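Local coordinates for protein deseasin MCP-01 (Pseudoalteromonas sp., PDB 3VV3) that degrades collagen as a calcium-binding serine protease of the subtilisin family, at residues K296-A308 against V314-A328. Sequence-based numbering, arbitrary orientation.
Sequences KELLMSSGDANAA and VAGTRLNVNQALIDA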
ATOM      1  N   LYS A 296      27.464   1.007   3.311  1.00  6.20           N
ATOM      2  CA  LYS A 296      26.581   0.035   2.689  1.00  6.52           C
ATOM      3  C   LYS A 296      27.022  -1.380   3.023  1.00  8.22           C
ATOM      4  O   LYS A 296      26.212  -2.201   3.454  1.00  8.42           O
ATOM      5  CB  LYS A 296      26.554   0.225   1.172  1.00  8.28           C
ATOM      6  CG  LYS A 296      25.826  -0.903   0.430  1.00  7.24           C
ATOM      7  CD  LYS A 296      25.732  -0.607  -1.065  1.00  6.65           C
ATOM      8  CE  LYS A 296      25.303  -1.837  -1.865  1.00  6.45           C
ATOM      9  NZ  LYS A 296      25.272  -1.536  -3.318  1.00  7.92           N
ATOM     10  N   GLU A 297      28.307  -1.659   2.831  1.00  7.60           N
ATOM     11  CA  GLU A 297      28.825  -3.010   3.037  1.00  9.13           C
ATOM     12  C   GLU A 297      28.776  -3.395   4.508  1.00  7.41           C
ATOM     13  O   GLU A 297      28.567  -4.563   4.846  1.00  9.80           O
ATOM     14  CB  GLU A 297      30.241  -3.149   2.464  1.00 12.23           C
ATOM     15  CG  GLU A 297      30.277  -3.051   0.942  1.00 17.72           C
ATOM     16  CD  GLU A 297      31.597  -3.504   0.338  1.00 35.09           C
ATOM     17  OE1 GLU A 297      32.647  -3.395   1.012  1.00 31.76           O
ATOM     18  OE2 GLU A 297      31.580  -3.967  -0.824  1.00 44.13           O
ATOM     19  N   LEU A 298      28.949  -2.412   5.384  1.00  8.14           N
ATOM     20  CA  LEU A 298      28.873  -2.665   6.815  1.00  8.07           C
ATOM     21  C   LEU A 298      27.460  -3.083   7.230  1.00 11.13           C
ATOM     22  O   LEU A 298      27.277  -4.019   8.012  1.00  9.32           O
ATOM     23  CB  LEU A 298      29.312  -1.427   7.599  1.00 10.46           C
ATOM     24  CG  LEU A 298      29.268  -1.543   9.120  1.00 16.22           C
ATOM     25  CD1 LEU A 298      30.487  -0.856   9.723  1.00 25.67           C
ATOM     26  CD2 LEU A 298      27.992  -0.945   9.660  1.00 17.47           C
ATOM     27  N   LEU A 299      26.459  -2.381   6.713  1.00  6.48           N
ATOM     28  CA  LEU A 299      25.071  -2.738   6.997  1.00  6.01           C
ATOM     29  C   LEU A 299      24.777  -4.157   6.525  1.00  7.84           C
ATOM     30  O   LEU A 299      24.114  -4.939   7.219  1.00  8.36           O
ATOM     31  CB  LEU A 299      24.118  -1.720   6.357  1.00  6.47           C
ATOM     32  CG  LEU A 299      24.168  -0.341   7.026  1.00  6.01           C
ATOM     33  CD1 LEU A 299      23.544   0.748   6.129  1.00  6.81           C
ATOM     34  CD2 LEU A 299      23.490  -0.385   8.392  1.00  8.22           C
ATOM     35  N   MET A 300      25.284  -4.497   5.343  1.00  7.52           N
ATOM     36  CA  MET A 300      25.102  -5.836   4.789  1.00  6.95           C
ATOM     37  C   MET A 300      25.835  -6.909   5.601  1.00 11.03           C
ATOM     38  O   MET A 300      25.252  -7.923   5.981  1.00  9.38           O
ATOM     39  CB  MET A 300      25.561  -5.865   3.331  1.00  5.78           C
ATOM     40  CG  MET A 300      24.640  -5.054   2.410  1.00  7.71           C
ATOM     41  SD  MET A 300      25.309  -4.768   0.763  1.00  8.66           S
ATOM     42  CE  MET A 300      25.338  -6.430   0.078  1.00 10.79           C
ATOM     43  N   SER A 301      27.109  -6.671   5.886  1.00  8.46           N
ATOM     44  CA  SER A 301      27.937  -7.712   6.487  1.00  8.45           C
ATOM     45  C   SER A 301      27.642  -7.908   7.967  1.00  9.50           C
ATOM     46  O   SER A 301      27.840  -9.000   8.497  1.00 12.23           O
ATOM     47  CB  SER A 301      29.428  -7.412   6.270  1.00 12.31           C
ATOM     48  OG  SER A 301      29.817  -6.234   6.954  1.00 13.46           O
ATOM     49  N   SER A 302      27.167  -6.861   8.636  1.00  7.77           N
ATOM     50  CA  SER A 302      26.910  -6.939  10.075  1.00 10.38           C
ATOM     51  C   SER A 302      25.568  -7.576  10.420  1.00 10.05           C
ATOM     52  O   SER A 302      25.292  -7.844  11.587  1.00  9.37           O
ATOM     53  CB  SER A 302      27.003  -5.560  10.735  1.00  9.73           C
ATOM     54  OG  SER A 302      25.934  -4.720  10.333  1.00  8.19           O
ATOM     55  N   GLY A 303      24.729  -7.797   9.409  1.00  9.02           N
ATOM     56  CA  GLY A 303      23.416  -8.375   9.640  1.00  9.37           C
ATOM     57  C   GLY A 303      23.510  -9.828  10.069  1.00  8.74           C
ATOM     58  O   GLY A 303      24.552 -10.453   9.894  1.00  7.63           O
ATOM     59  N   ASP A 304      22.429 -10.354  10.638  1.00  7.84           N
ATOM     60  CA  ASP A 304      22.365 -11.762  11.034  1.00 10.34           C
ATOM     61  C   ASP A 304      22.139 -12.645   9.815  1.00 12.76           C
ATOM     62  O   ASP A 304      21.282 -12.355   8.986  1.00 10.90           O
ATOM     63  CB  ASP A 304      21.235 -11.992  12.040  1.00 10.03           C
ATOM     64  CG  ASP A 304      21.493 -11.326  13.378  1.00 12.21           C
ATOM     65  OD1 ASP A 304      22.649 -11.382  13.858  1.00 15.26           O
ATOM     66  OD2 ASP A 304      20.538 -10.760  13.954  1.00 15.34           O
ATOM     67  N   ALA A 305      22.906 -13.727   9.709  1.00 11.94           N
ATOM     68  CA  ALA A 305      22.690 -14.692   8.644  1.00 13.38           C
ATOM     69  C   ALA A 305      21.238 -15.139   8.681  1.00 13.58           C
ATOM     70  O   ALA A 305      20.696 -15.448   9.743  1.00 14.81           O
ATOM     71  CB  ALA A 305      23.621 -15.886   8.798  1.00 16.93           C
ATOM     72  N   ASN A 306      20.611 -15.173   7.514  1.00 10.05           N
ATOM     73  CA  ASN A 306      19.192 -15.469   7.440  1.00  9.16           C
ATOM     74  C   ASN A 306      18.918 -16.553   6.400  1.00 10.98           C
ATOM     75  O   ASN A 306      19.234 -16.388   5.225  1.00 10.16           O
ATOM     76  CB  ASN A 306      18.423 -14.176   7.124  1.00  9.20           C
ATOM     77  CG  ASN A 306      16.921 -14.372   7.136  1.00 10.36           C
ATOM     78  OD1 ASN A 306      16.352 -14.885   6.178  1.00  9.51           O
ATOM     79  ND2 ASN A 306      16.270 -13.945   8.213  1.00  9.93           N
ATOM     80  N   ALA A 307      18.350 -17.672   6.844  1.00 11.08           N
ATOM     81  CA  ALA A 307      18.110 -18.806   5.954  1.00 17.26           C
ATOM     82  C   ALA A 307      17.229 -18.440   4.755  1.00 12.39           C
ATOM     83  O   ALA A 307      17.480 -18.885   3.632  1.00 13.05           O
ATOM     84  CB  ALA A 307      17.502 -19.974   6.730  1.00 15.54           C
ATOM     85  N   ALA A 308      16.197 -17.634   4.999  1.00 10.18           N
ATOM     86  CA  ALA A 308      15.261 -17.255   3.943  1.00  9.64           C
ATOM     87  C   ALA A 308      15.883 -16.312   2.911  1.00 11.47           C
ATOM     88  O   ALA A 308      15.565 -16.380   1.719  1.00 13.72           O
ATOM     89  CB  ALA A 308      14.006 -16.626   4.548  1.00  9.81           C
ATOM     90  N   VAL A 314      22.188 -10.443  -2.045  1.00  7.26           N
ATOM     91  CA  VAL A 314      23.648 -10.516  -2.107  1.00  7.35           C
ATOM     92  C   VAL A 314      24.209 -11.019  -0.773  1.00  9.41           C
ATOM     93  O   VAL A 314      24.982 -11.981  -0.736  1.00  9.45           O
ATOM     94  CB  VAL A 314      24.299  -9.153  -2.468  1.00  7.99           C
ATOM     95  CG1 VAL A 314      25.826  -9.231  -2.350  1.00  9.51           C
ATOM     96  CG2 VAL A 314      23.902  -8.719  -3.877  1.00 12.73           C
ATOM     97  N   ALA A 315      23.811 -10.378   0.320  1.00  7.84           N
ATOM     98  CA  ALA A 315      24.415 -10.650   1.623  1.00 11.25           C
ATOM     99  C   ALA A 315      23.767 -11.804   2.372  1.00 10.21           C
ATOM    100  O   ALA A 315      24.405 -12.423   3.224  1.00 11.19           O
ATOM    101  CB  ALA A 315      24.404  -9.387   2.497  1.00  8.45           C
ATOM    102  N   GLY A 316      22.503 -12.085   2.068  1.00  7.88           N
ATOM    103  CA  GLY A 316      21.770 -13.124   2.771  1.00  9.33           C
ATOM    104  C   GLY A 316      21.603 -12.832   4.252  1.00 10.94           C
ATOM    105  O   GLY A 316      21.457 -13.746   5.063  1.00 10.13           O
ATOM    106  N   THR A 317      21.625 -11.552   4.615  1.00  8.33           N
ATOM    107  CA  THR A 317      21.491 -11.170   6.010  1.00  7.17           C
ATOM    108  C   THR A 317      20.266 -10.299   6.270  1.00  7.81           C
ATOM    109  O   THR A 317      19.745  -9.644   5.367  1.00  6.92           O
ATOM    110  CB  THR A 317      22.715 -10.383   6.488  1.00  8.33           C
ATOM    111  OG1 THR A 317      22.868  -9.226   5.658  1.00  8.47           O
ATOM    112  CG2 THR A 317      23.981 -11.241   6.407  1.00  9.30           C
ATOM    113  N   ARG A 318      19.833 -10.304   7.521  1.00  6.93           N
ATOM    114  CA  ARG A 318      18.772  -9.440   7.997  1.00  6.40           C
ATOM    115  C   ARG A 318      19.401  -8.402   8.916  1.00  8.77           C
ATOM    116  O   ARG A 318      20.218  -8.741   9.767  1.00  7.75           O
ATOM    117  CB  ARG A 318      17.717 -10.262   8.751  1.00  6.71           C
ATOM    118  CG  ARG A 318      16.473  -9.470   9.154  1.00  7.03           C
ATOM    119  CD  ARG A 318      16.542  -8.966  10.591  1.00  7.70           C
ATOM    120  NE  ARG A 318      16.580 -10.085  11.535  1.00  7.42           N
ATOM    121  CZ  ARG A 318      17.570 -10.319  12.390  1.00 12.21           C
ATOM    122  NH1 ARG A 318      18.613  -9.495  12.454  1.00  7.42           N
ATOM    123  NH2 ARG A 318      17.507 -11.376  13.196  1.00 10.10           N
ATOM    124  N   LEU A 319      19.018  -7.139   8.725  1.00  7.32           N
ATOM    125  CA  LEU A 319      19.591  -6.009   9.466  1.00  7.29           C
ATOM    126  C   LEU A 319      19.796  -6.267  10.956  1.00  7.19           C
ATOM    127  O   LEU A 319      18.898  -6.745  11.650  1.00  5.89           O
ATOM    128  CB  LEU A 319      18.702  -4.777   9.294  1.00  6.54           C
ATOM    129  CG  LEU A 319      19.112  -3.489  10.012  1.00  5.66           C
ATOM    130  CD1 LEU A 319      20.405  -2.921   9.442  1.00  6.16           C
ATOM    131  CD2 LEU A 319      17.970  -2.477   9.918  1.00  5.77           C
ATOM    132  N   ASN A 320      20.981  -5.926  11.451  1.00  6.18           N
ATOM    133  CA  ASN A 320      21.219  -5.914  12.882  1.00  7.24           C
ATOM    134  C   ASN A 320      21.993  -4.659  13.245  1.00  5.29           C
ATOM    135  O   ASN A 320      23.187  -4.559  12.973  1.00  6.33           O
ATOM    136  CB  ASN A 320      21.987  -7.158  13.333  1.00  8.06           C
ATOM    137  CG  ASN A 320      22.054  -7.263  14.841  1.00  8.21           C
ATOM    138  OD1 ASN A 320      22.453  -6.315  15.521  1.00  6.70           O
ATOM    139  ND2 ASN A 320      21.622  -8.402  15.378  1.00  9.06           N
ATOM    140  N   VAL A 321      21.299  -3.694  13.838  1.00  7.11           N
ATOM    141  CA  VAL A 321      21.896  -2.380  14.028  1.00  6.73           C
ATOM    142  C   VAL A 321      22.871  -2.382  15.200  1.00  9.41           C
ATOM    143  O   VAL A 321      23.824  -1.598  15.220  1.00  8.83           O
ATOM    144  CB  VAL A 321      20.847  -1.251  14.142  1.00  9.40           C
ATOM    145  CG1 VAL A 321      20.005  -1.389  15.413  1.00  8.48           C
ATOM    146  CG2 VAL A 321      21.542   0.132  14.067  1.00  7.46           C
ATOM    147  N   ASN A 322      22.659  -3.285  16.156  1.00  7.26           N
ATOM    148  CA  ASN A 322      23.636  -3.424  17.229  1.00  8.68           C
ATOM    149  C   ASN A 322      24.984  -3.833  16.653  1.00 10.33           C
ATOM    150  O   ASN A 322      26.009  -3.201  16.930  1.00 11.29           O
ATOM    151  CB  ASN A 322      23.175  -4.438  18.281  1.00  8.27           C
ATOM    152  CG  ASN A 322      24.156  -4.546  19.443  1.00 12.52           C
ATOM    153  OD1 ASN A 322      24.552  -3.535  20.028  1.00 11.35           O
ATOM    154  ND2 ASN A 322      24.567  -5.768  19.762  1.00 11.31           N
ATOM    155  N   GLN A 323      24.991  -4.894  15.852  1.00  7.63           N
ATOM    156  CA  GLN A 323      26.244  -5.357  15.262  1.00 10.30           C
ATOM    157  C   GLN A 323      26.840  -4.311  14.317  1.00 11.73           C
ATOM    158  O   GLN A 323      28.055  -4.201  14.187  1.00 12.28           O
ATOM    159  CB  GLN A 323      26.071  -6.694  14.540  1.00 10.00           C
ATOM    160  CG  GLN A 323      27.401  -7.382  14.220  1.00 11.11           C
ATOM    161  CD  GLN A 323      28.155  -7.815  15.479  1.00 15.57           C
ATOM    162  OE1 GLN A 323      27.584  -8.448  16.368  1.00 16.42           O
ATOM    163  NE2 GLN A 323      29.439  -7.471  15.557  1.00 14.69           N
ATOM    164  N   ALA A 324      25.981  -3.542  13.658  1.00  9.74           N
ATOM    165  CA  ALA A 324      26.462  -2.502  12.765  1.00  7.57           C
ATOM    166  C   ALA A 324      27.260  -1.464  13.553  1.00  7.57           C
ATOM    167  O   ALA A 324      28.338  -1.052  13.128  1.00 12.37           O
ATOM    168  CB  ALA A 324      25.292  -1.833  12.043  1.00  8.42           C
ATOM    169  N   LEU A 325      26.717  -1.038  14.693  1.00  6.45           N
ATOM    170  CA  LEU A 325      27.390  -0.052  15.542  1.00 13.43           C
ATOM    171  C   LEU A 325      28.695  -0.612  16.088  1.00 13.00           C
ATOM    172  O   LEU A 325      29.709   0.087  16.141  1.00 12.03           O
ATOM    173  CB  LEU A 325      26.498   0.384  16.706  1.00  8.70           C
ATOM    174  CG  LEU A 325      25.553   1.565  16.479  1.00 18.00           C
ATOM    175  CD1 LEU A 325      24.813   1.475  15.165  1.00 24.11           C
ATOM    176  CD2 LEU A 325      24.596   1.744  17.641  1.00  8.77           C
ATOM    177  N   ILE A 326      28.659  -1.867  16.519  1.00 11.92           N
ATOM    178  CA  ILE A 326      29.871  -2.527  17.008  1.00 12.74           C
ATOM    179  C   ILE A 326      30.939  -2.583  15.912  1.00 15.28           C
ATOM    180  O   ILE A 326      32.105  -2.224  16.130  1.00 15.74           O
ATOM    181  CB  ILE A 326      29.565  -3.954  17.497  1.00 13.54           C
ATOM    182  CG1 ILE A 326      28.657  -3.911  18.724  1.00 11.75           C
ATOM    183  CG2 ILE A 326      30.855  -4.716  17.781  1.00 16.14           C
ATOM    184  CD1 ILE A 326      28.191  -5.285  19.177  1.00 18.09           C
ATOM    185  N   ASP A 327      30.541  -3.025  14.725  1.00 12.55           N
ATOM    186  CA  ASP A 327      31.480  -3.148  13.619  1.00 12.79           C
ATOM    187  C   ASP A 327      31.986  -1.795  13.118  1.00 14.07           C
ATOM    188  O   ASP A 327      33.026  -1.727  12.467  1.00 15.81           O
ATOM    189  CB  ASP A 327      30.862  -3.944  12.468  1.00 13.63           C
ATOM    190  CG  ASP A 327      30.657  -5.413  12.815  1.00 18.02           C
ATOM    191  OD1 ASP A 327      31.071  -5.844  13.915  1.00 16.48           O
ATOM    192  OD2 ASP A 327      30.086  -6.139  11.976  1.00 17.81           O
ATOM    193  N   ALA A 328      31.258  -0.727  13.434  1.00 13.26           N
ATOM    194  CA  ALA A 328      31.607   0.616  12.968  1.00 14.23           C
ATOM    195  C   ALA A 328      32.693   1.286  13.815  1.00 20.93           C
ATOM    196  O   ALA A 328      33.135   2.394  13.503  1.00 19.67           O
ATOM    197  CB  ALA A 328      30.378   1.495  12.913  1.00 14.92           C
TER
HETATM  198  O   HOH W   1      23.153  -4.960   9.797  1.00  7.21           O
HETATM  199  O   HOH W   2      30.654  -5.836   9.367  1.00 24.61           O
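D304 OD2 is gripped by two side chains of the facing strand and its continuation: R318 NH1 closes a salt bridge at 2.7 Å on the anti side, while N320 ND2 donates a nearly straight bond (169°) on the syn side. Both donors approach from one face of the carboxylate, which stands almost perpendicular to the guanidinium and to the amide. CG of R318 stands anti to the backbone N (chi1 -173°), and bends farther along the chain bring the guanidinium edge to D304 OD2; NH1 also donates to L319 O. Shortening R318 to an alanine removes the whole guanidinium and is likely to leave the carboxylates of D304 and D232 without their shared positive mate. Beside this cluster strands 304-305 and 317-318 pair antiparallel, D304 and R318 bonding N to O in both directions, and N306 N bonds G316 O at 3.0 Å. T317 OG1 reaches M300 O at 2.7 Å in the carbonyl plane, tying strand 317-318 to helix 292-301. Between the helices, L298 CD2 lies 3.7 Å from A324 CB, and water 1 bridges L299 O, S302 OG and N320 N. Helices 292-301 and 321-327 pack together at the open end of the hairpin, which backbone bonds join to G248 of edge strand 247-250, with L299 and L319 packing on helix 269-284.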